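Local coordinates for protein porin (Rhodobacter capsulatus, PDB 2POR) that forms trimeric outer-membrane channels that let small hydrophilic solutes, up to about 0.6 kDa, diffuse passively across, at residues 83-88 with 99-104. Residues are numbered along the deposited sequence; the frame is centred on the assembly and turned at random.
Sequences FGDLYE and GNDIPY. With CA (calcium ion), chain C.
Asp85 OD1 accepts two hydrogen bonds: one from the backbone N of Ile102, at 2.9 Å, and one from a water. The N-H comes from above the carboxylate plane, 40° out of it. The same water bridges on to Ile102 O. A second water links Asp85 OD2 to Asp101 OD2, 4.0 Å apart. This water, together with the calcium on Asp101, probably eases the repulsion between the two carboxylates. Tyr104 OH donates to Gly84 O at 2.7 Å, in the carbonyl plane. Both segments belong to the long loop between strands 68-73 and 118-125, which folds inward into the lumen of the 16-stranded barrel and narrows the pore, as in other porins. Here the loop is pinned to itself. Leu86 N donates to Asn100 O. Asn100 CG sits between its backbone N and carbonyl carbon (chi1 65°). From there ND2 sends an almost straight bond (177°) to Leu86 O at 3.0 Å, and OD1 binds calcium at 2.3 Å. Asp101 OD1, Asp93 and Asp95 also bind this ion. Glu88 OE1 joins the site through a calcium-bound water, which also accepts from Asn100 ND2. On the barrel-wall side, Leu86 CG packs crosswise on Ile102 CG1 at 3.9 Å, with Tyr248 touching Leu86 and Tyr200 touching Ile102.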
# COMPACT_ATOMS: atom_id res chain seq x y z
N PHE A 83 21.18 17.51 -14.16
CA PHE A 83 20.61 18.24 -15.30
C PHE A 83 19.14 18.07 -15.52
O PHE A 83 18.56 18.87 -16.26
CB PHE A 83 21.35 17.87 -16.63
CG PHE A 83 22.88 17.89 -16.45
CD1 PHE A 83 23.52 19.02 -15.95
CD2 PHE A 83 23.63 16.76 -16.74
CE1 PHE A 83 24.87 18.99 -15.74
CE2 PHE A 83 24.98 16.74 -16.53
CZ PHE A 83 25.60 17.86 -16.03
N GLY A 84 18.49 17.08 -14.87
CA GLY A 84 17.05 16.90 -15.01
C GLY A 84 16.55 16.57 -16.42
O GLY A 84 17.28 16.02 -17.26
N ASP A 85 15.29 16.88 -16.68
CA ASP A 85 14.59 16.57 -17.91
C ASP A 85 14.18 17.81 -18.66
O ASP A 85 14.34 18.91 -18.16
CB ASP A 85 13.33 15.73 -17.60
CG ASP A 85 13.73 14.32 -17.15
OD1 ASP A 85 14.69 13.76 -17.67
OD2 ASP A 85 13.12 13.82 -16.23
N LEU A 86 13.62 17.67 -19.86
CA LEU A 86 13.18 18.79 -20.66
C LEU A 86 11.78 19.13 -20.18
O LEU A 86 11.22 18.42 -19.32
CB LEU A 86 13.20 18.41 -22.16
CG LEU A 86 14.53 17.97 -22.77
CD1 LEU A 86 14.26 17.82 -24.25
CD2 LEU A 86 15.68 18.97 -22.56
N TYR A 87 11.20 20.21 -20.70
CA TYR A 87 9.87 20.68 -20.31
C TYR A 87 8.80 19.58 -20.39
O TYR A 87 8.61 18.98 -21.43
CB TYR A 87 9.47 21.87 -21.21
CG TYR A 87 8.12 22.48 -20.83
CD1 TYR A 87 7.96 23.19 -19.63
CD2 TYR A 87 7.05 22.31 -21.67
CE1 TYR A 87 6.72 23.70 -19.31
CE2 TYR A 87 5.80 22.81 -21.35
CZ TYR A 87 5.66 23.49 -20.17
OH TYR A 87 4.41 23.94 -19.84
N GLU A 88 8.05 19.34 -19.32
CA GLU A 88 7.06 18.29 -19.25
C GLU A 88 5.78 18.76 -19.86
O GLU A 88 5.20 19.78 -19.48
CB GLU A 88 6.88 17.90 -17.79
CG GLU A 88 5.91 16.78 -17.63
CD GLU A 88 5.79 16.22 -16.22
OE1 GLU A 88 6.77 15.80 -15.62
OE2 GLU A 88 4.68 16.16 -15.73
N GLY A 99 8.44 11.14 -25.06
CA GLY A 99 8.37 11.94 -23.86
C GLY A 99 9.44 12.99 -23.70
O GLY A 99 10.36 13.15 -24.49
N ASN A 100 9.35 13.71 -22.60
CA ASN A 100 10.23 14.86 -22.33
C ASN A 100 11.48 14.45 -21.62
O ASN A 100 12.41 15.22 -21.47
CB ASN A 100 9.44 15.87 -21.48
CG ASN A 100 9.09 15.32 -20.11
OD1 ASN A 100 8.39 14.31 -19.95
ND2 ASN A 100 9.59 15.93 -19.05
N ASP A 101 11.57 13.23 -21.10
CA ASP A 101 12.69 12.81 -20.28
C ASP A 101 13.95 12.72 -21.06
O ASP A 101 13.93 12.28 -22.20
CB ASP A 101 12.40 11.45 -19.66
CG ASP A 101 11.10 11.38 -18.87
OD1 ASP A 101 10.03 11.97 -19.16
OD2 ASP A 101 11.17 10.69 -17.87
N ILE A 102 15.07 13.13 -20.52
CA ILE A 102 16.31 13.01 -21.23
C ILE A 102 16.74 11.54 -21.09
O ILE A 102 16.55 10.95 -20.01
CB ILE A 102 17.33 14.04 -20.61
CG1 ILE A 102 16.95 15.46 -21.07
CG2 ILE A 102 18.78 13.72 -21.01
CD1 ILE A 102 17.89 16.56 -20.46
N PRO A 103 17.35 10.90 -22.12
CA PRO A 103 17.66 9.47 -22.13
C PRO A 103 18.92 9.13 -21.38
O PRO A 103 19.95 8.80 -22.00
CB PRO A 103 17.69 9.11 -23.61
CG PRO A 103 18.19 10.38 -24.28
CD PRO A 103 17.50 11.47 -23.48
N TYR A 104 18.89 9.21 -20.05
CA TYR A 104 20.08 8.86 -19.30
C TYR A 104 20.21 7.34 -19.31
O TYR A 104 19.22 6.61 -19.30
CB TYR A 104 20.00 9.37 -17.84
CG TYR A 104 19.92 10.90 -17.81
CD1 TYR A 104 21.06 11.64 -18.01
CD2 TYR A 104 18.71 11.55 -17.57
CE1 TYR A 104 20.98 13.03 -17.97
CE2 TYR A 104 18.64 12.93 -17.53
CZ TYR A 104 19.79 13.65 -17.73
OH TYR A 104 19.79 15.01 -17.75
CA CA C . 7.92 12.51 -18.59
O HOH W 1 15.30 11.17 -17.52
O HOH W 2 12.94 11.09 -15.76
O HOH W 3 8.63 14.19 -17.04
O HOH W 4 8.63 11.18 -16.92